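PDB 3I4K: muconate lactonizing enzyme from Corynebacterium glutamicum, which belongs to the mandelate racemase/muconate lactonizing enzyme group of the enolase superfamily and carries a magnesium ion in its barrel domain. Local coordinates for residues A78-G83 with A94-V99; E284-A289 with L315-S320. All coordinates share one frame; numbering follows the deposited sequence.

Contact 1. Residues A78-G83 with A94-V99; sequences APVLIG and ADLERV
Val80 and Leu96 mark the closest approach of two helical segments, their CA atoms 6.9 Å apart. Residues 78-81 form the irregular last turn of helix 66-81, where Leu81 N still bonds to Ala78 O, and the chain leaves that helix through Ile82 and Gly83. Residues 94-99 belong to helix 89-99. No hydrogen bond joins the two segments, and the contact is made by side chains. Val80 points toward the partner helix and presents all three of its side-chain carbons. Its CB lies 3.8 Å from Leu96 CD2, a methyl that also reaches both branches of the valine. The branches then part company. CG1, anti to the backbone N (chi1 -180°), runs past Asp95 and comes within 4.1 Å of its CB, whereas CG2 meets Val99 tip to tip, 4.1 Å from CG1 of that residue. Leu96 turns CD2 toward both Val80 and Leu81, meeting CD1 of the latter at 4.1 Å; Leu81 itself is buried against Val11 of strand 8-25 and against Val110 and Met114 of helix 104-121. Asp95 offers the valine its methylene, while its carboxylate forms a salt bridge with Arg84. This is a helix-helix contact of the N-terminal capping domain in which one valine fits among three residues of the next helix, and its cohesion is apolar, with charge kept at the margin.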
loop_
_atom_site.group_PDB
_atom_site.type_symbol
_atom_site.label_atom_id
_atom_site.label_comp_id
_atom_site.label_asym_id
_atom_site.label_seq_id
_atom_site.Cartn_x
_atom_site.Cartn_y
_atom_site.Cartn_z
ATOM N N ALA A 78 14.604 -9.623 16.403
ATOM C CA ALA A 78 15.965 -9.449 15.906
ATOM C C ALA A 78 16.591 -10.706 15.304
ATOM O O ALA A 78 17.072 -10.692 14.172
ATOM C CB ALA A 78 16.840 -8.919 17.021
ATOM N N PRO A 79 16.581 -11.814 16.052
ATOM C CA PRO A 79 17.167 -13.057 15.549
ATOM C C PRO A 79 16.665 -13.518 14.190
ATOM O O PRO A 79 17.259 -14.407 13.577
ATOM C CB PRO A 79 16.856 -14.061 16.660
ATOM C CG PRO A 79 15.598 -13.519 17.264
ATOM C CD PRO A 79 15.901 -12.045 17.337
ATOM N N VAL A 80 15.574 -12.925 13.716
ATOM C CA VAL A 80 15.034 -13.320 12.422
ATOM C C VAL A 80 15.794 -12.612 11.306
ATOM O O VAL A 80 16.010 -13.180 10.237
ATOM C CB VAL A 80 13.513 -12.982 12.297
ATOM C CG1 VAL A 80 12.995 -13.415 10.925
ATOM C CG2 VAL A 80 12.715 -13.693 13.402
ATOM N N LEU A 81 16.209 -11.379 11.573
ATOM C CA LEU A 81 16.931 -10.575 10.590
ATOM C C LEU A 81 18.363 -11.023 10.303
ATOM O O LEU A 81 18.811 -11.010 9.154
ATOM C CB LEU A 81 16.983 -9.116 11.042
ATOM C CG LEU A 81 15.716 -8.269 11.097
ATOM C CD1 LEU A 81 14.675 -8.911 11.995
ATOM C CD2 LEU A 81 16.096 -6.900 11.604
ATOM N N ILE A 82 19.078 -11.398 11.358
ATOM C CA ILE A 82 20.477 -11.803 11.260
ATOM C C ILE A 82 20.802 -12.810 10.166
ATOM O O ILE A 82 20.178 -13.866 10.061
ATOM C CB ILE A 82 20.970 -12.340 12.619
ATOM C CG1 ILE A 82 20.848 -11.232 13.666
ATOM C CG2 ILE A 82 22.421 -12.809 12.514
ATOM C CD1 ILE A 82 21.155 -11.675 15.066
ATOM N N GLY A 83 21.789 -12.463 9.346
ATOM C CA GLY A 83 22.203 -13.339 8.267
ATOM C C GLY A 83 21.418 -13.163 6.982
ATOM O O GLY A 83 21.576 -13.954 6.051
ATOM N N ALA A 94 7.349 -10.187 6.899
ATOM C CA ALA A 94 6.367 -11.262 6.816
ATOM C C ALA A 94 6.768 -12.415 7.734
ATOM O O ALA A 94 5.913 -13.039 8.356
ATOM C CB ALA A 94 6.239 -11.755 5.383
ATOM N N ASP A 95 8.065 -12.699 7.830
ATOM C CA ASP A 95 8.505 -13.785 8.689
ATOM C C ASP A 95 8.417 -13.441 10.172
ATOM O O ASP A 95 8.377 -14.339 11.005
ATOM C CB ASP A 95 9.935 -14.216 8.345
ATOM C CG ASP A 95 10.035 -14.850 6.970
ATOM O OD1 ASP A 95 9.133 -15.633 6.602
ATOM O OD2 ASP A 95 11.018 -14.571 6.258
ATOM N N LEU A 96 8.399 -12.155 10.510
ATOM C CA LEU A 96 8.297 -11.781 11.914
ATOM C C LEU A 96 6.991 -12.316 12.503
ATOM O O LEU A 96 6.952 -12.741 13.657
ATOM C CB LEU A 96 8.353 -10.262 12.085
ATOM C CG LEU A 96 9.615 -9.543 11.604
ATOM C CD1 LEU A 96 9.619 -8.119 12.157
ATOM C CD2 LEU A 96 10.862 -10.305 12.075
ATOM N N GLU A 97 5.929 -12.292 11.700
ATOM C CA GLU A 97 4.617 -12.771 12.128
ATOM C C GLU A 97 4.662 -14.214 12.622
ATOM O O GLU A 97 3.878 -14.606 13.489
ATOM C CB GLU A 97 3.607 -12.672 10.978
ATOM C CG GLU A 97 3.365 -11.263 10.492
ATOM C CD GLU A 97 2.977 -10.337 11.622
ATOM O OE1 GLU A 97 1.993 -10.643 12.338
ATOM O OE2 GLU A 97 3.665 -9.308 11.796
ATOM N N ARG A 98 5.581 -15.007 12.084
ATOM C CA ARG A 98 5.670 -16.404 12.492
ATOM C C ARG A 98 6.206 -16.592 13.909
ATOM O O ARG A 98 5.960 -17.622 14.538
ATOM C CB ARG A 98 6.538 -17.191 11.498
ATOM C CG ARG A 98 5.983 -17.225 10.075
ATOM C CD ARG A 98 6.905 -17.994 9.133
ATOM N NE ARG A 98 7.018 -19.412 9.485
ATOM C CZ ARG A 98 6.072 -20.323 9.269
ATOM N NH1 ARG A 98 4.924 -19.982 8.691
ATOM N NH2 ARG A 98 6.271 -21.580 9.639
ATOM N N VAL A 99 6.919 -15.591 14.423
ATOM C CA VAL A 99 7.498 -15.684 15.764
ATOM C C VAL A 99 6.807 -14.824 16.820
ATOM O O VAL A 99 6.847 -15.147 18.014
ATOM C CB VAL A 99 9.002 -15.316 15.747
ATOM C CG1 VAL A 99 9.721 -16.142 14.701
ATOM C CG2 VAL A 99 9.183 -13.837 15.473
#

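Contact 2. Residues E284-A289 with L315-S320; sequences ESKKIA and LQFAAS
Phe317 lays one face of its ring against Ser285, whose CB stands 3.9 Å from the ring centroid and 26° off the normal, a CH-pi contact displaced toward the rim. The phenyl reaches this far because CG is anti to the backbone N (chi1 -179°), which sends the ring across to helix 282-294. There its CZ comes to 3.3 Å from Ser285 O, and at the ring's edge the methyl of Ala289 packs 4.3 Å from CZ. The Lys286 chain runs alongside the Phe317 ring, the two side chains heading opposite ways: the lysine, bent at chi2, brings CD to 3.6 Å from CE2 and carries its ammonium group on toward Ser320 and Thr321. Here NZ is hydrogen-bonded to Thr321 OG1 and lies 3.2 Å from Ser320 O. The hydroxyl of Ser285 is hydrogen-bonded to Gly281 O, just ahead of helix 282-294. The helix segments run at 41° to one another, their axes approaching to 11.4 Å, a spacing bridged by the phenyl ring. Both are outer helices of the enolase-type barrel, and Leu274 of strand 271-274 touches Ser285, Ala289 and Phe317 from the inner side, while helix 308-320 also packs on strand 137-144 through Leu315 and Ala318.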
loop_
_atom_site.group_PDB
_atom_site.type_symbol
_atom_site.label_atom_id
_atom_site.label_comp_id
_atom_site.label_asym_id
_atom_site.label_seq_id
_atom_site.Cartn_x
_atom_site.Cartn_y
_atom_site.Cartn_z
ATOM N N GLU A 284 3.383 -1.412 6.755
ATOM C CA GLU A 284 2.025 -1.474 7.284
ATOM C C GLU A 284 1.326 -0.136 7.153
ATOM O O GLU A 284 0.149 -0.085 6.799
ATOM C CB GLU A 284 2.029 -1.912 8.748
ATOM C CG GLU A 284 2.378 -3.380 8.933
ATOM C CD GLU A 284 1.445 -4.297 8.153
ATOM O OE1 GLU A 284 0.226 -4.261 8.412
ATOM O OE2 GLU A 284 1.922 -5.055 7.285
ATOM N N SER A 285 2.055 0.943 7.427
ATOM C CA SER A 285 1.504 2.287 7.325
ATOM C C SER A 285 0.981 2.573 5.909
ATOM O O SER A 285 -0.008 3.291 5.743
ATOM C CB SER A 285 2.560 3.327 7.702
ATOM O OG SER A 285 2.885 3.267 9.082
ATOM N N LYS A 286 1.656 2.050 4.887
ATOM C CA LYS A 286 1.189 2.256 3.508
ATOM C C LYS A 286 -0.171 1.585 3.329
ATOM O O LYS A 286 -1.040 2.086 2.605
ATOM C CB LYS A 286 2.163 1.651 2.488
ATOM C CG LYS A 286 3.346 2.530 2.121
ATOM C CD LYS A 286 2.899 3.849 1.501
ATOM C CE LYS A 286 4.084 4.631 0.974
ATOM N NZ LYS A 286 3.638 5.917 0.376
ATOM N N LYS A 287 -0.345 0.442 3.988
ATOM C CA LYS A 287 -1.597 -0.299 3.894
ATOM C C LYS A 287 -2.731 0.472 4.558
ATOM O O LYS A 287 -3.839 0.542 4.019
ATOM C CB LYS A 287 -1.442 -1.681 4.529
ATOM C CG LYS A 287 -0.315 -2.509 3.904
ATOM C CD LYS A 287 -0.264 -3.895 4.510
ATOM C CE LYS A 287 0.943 -4.681 4.022
ATOM N NZ LYS A 287 1.009 -5.996 4.709
ATOM N N ILE A 288 -2.457 1.064 5.719
ATOM C CA ILE A 288 -3.485 1.835 6.416
ATOM C C ILE A 288 -3.959 2.942 5.480
ATOM O O ILE A 288 -5.156 3.156 5.306
ATOM C CB ILE A 288 -2.944 2.515 7.712
ATOM C CG1 ILE A 288 -2.412 1.470 8.698
ATOM C CG2 ILE A 288 -4.055 3.349 8.353
ATOM C CD1 ILE A 288 -3.477 0.601 9.399
ATOM N N ALA A 289 -3.008 3.646 4.874
ATOM C CA ALA A 289 -3.335 4.745 3.974
ATOM C C ALA A 289 -4.173 4.308 2.770
ATOM O O ALA A 289 -5.123 4.998 2.379
ATOM C CB ALA A 289 -2.053 5.424 3.498
ATOM N N LEU A 315 7.993 11.474 8.896
ATOM C CA LEU A 315 7.972 12.587 7.951
ATOM C C LEU A 315 8.308 12.075 6.544
ATOM O O LEU A 315 7.813 12.601 5.542
ATOM C CB LEU A 315 8.959 13.680 8.380
ATOM C CG LEU A 315 8.527 14.560 9.558
ATOM C CD1 LEU A 315 9.713 15.366 10.052
ATOM C CD2 LEU A 315 7.395 15.493 9.138
ATOM N N GLN A 316 9.145 11.045 6.473
ATOM C CA GLN A 316 9.505 10.461 5.187
ATOM C C GLN A 316 8.243 9.799 4.640
ATOM O O GLN A 316 7.997 9.801 3.430
ATOM C CB GLN A 316 10.607 9.414 5.363
ATOM C CG GLN A 316 11.945 9.990 5.832
ATOM C CD GLN A 316 12.718 10.707 4.726
ATOM O OE1 GLN A 316 13.587 11.537 5.003
ATOM N NE2 GLN A 316 12.419 10.376 3.477
ATOM N N PHE A 317 7.443 9.239 5.543
ATOM C CA PHE A 317 6.208 8.580 5.141
ATOM C C PHE A 317 5.256 9.637 4.610
ATOM O O PHE A 317 4.707 9.491 3.527
ATOM C CB PHE A 317 5.563 7.826 6.313
ATOM C CG PHE A 317 4.285 7.117 5.935
ATOM C CD1 PHE A 317 3.046 7.710 6.168
ATOM C CD2 PHE A 317 4.329 5.894 5.268
ATOM C CE1 PHE A 317 1.859 7.097 5.735
ATOM C CE2 PHE A 317 3.149 5.269 4.829
ATOM C CZ PHE A 317 1.911 5.881 5.066
ATOM N N ALA A 318 5.076 10.709 5.369
ATOM C CA ALA A 318 4.192 11.779 4.942
ATOM C C ALA A 318 4.664 12.402 3.627
ATOM O O ALA A 318 3.849 12.838 2.811
ATOM C CB ALA A 318 4.109 12.842 6.014
ATOM N N ALA A 319 5.979 12.445 3.424
ATOM C CA ALA A 319 6.533 13.030 2.211
ATOM C C ALA A 319 6.164 12.238 0.963
ATOM O O ALA A 319 6.039 12.804 -0.122
ATOM C CB ALA A 319 8.049 13.132 2.322
ATOM N N SER A 320 5.976 10.935 1.127
ATOM C CA SER A 320 5.665 10.054 0.009
ATOM C C SER A 320 4.230 9.540 -0.035
ATOM O O SER A 320 3.873 8.781 -0.934
ATOM C CB SER A 320 6.603 8.858 0.051
ATOM O OG SER A 320 6.386 8.112 1.235
#

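The two contacts pair helices in different domains of an enolase-superfamily subunit. Contact 1 is only partly buried and belongs to the N-terminal domain, its centre about 24 Å from the centre of the chain; contact 2 is buried in the barrel domain, its centre about 12 Å from that point. They share no helix, and their nearest atoms remain about 6 Å apart. Their chemistry differs: branched aliphatic side chains make most of the first, whereas the second uses an aromatic ring beside polar groups hydrogen-bonded to residues just outside the segments. Arg104 relates the two distantly, forming long, weak ion pairs with Glu97 of segment 94-99, whose salt bridge is to Lys107, and with Glu284 of segment 284-289.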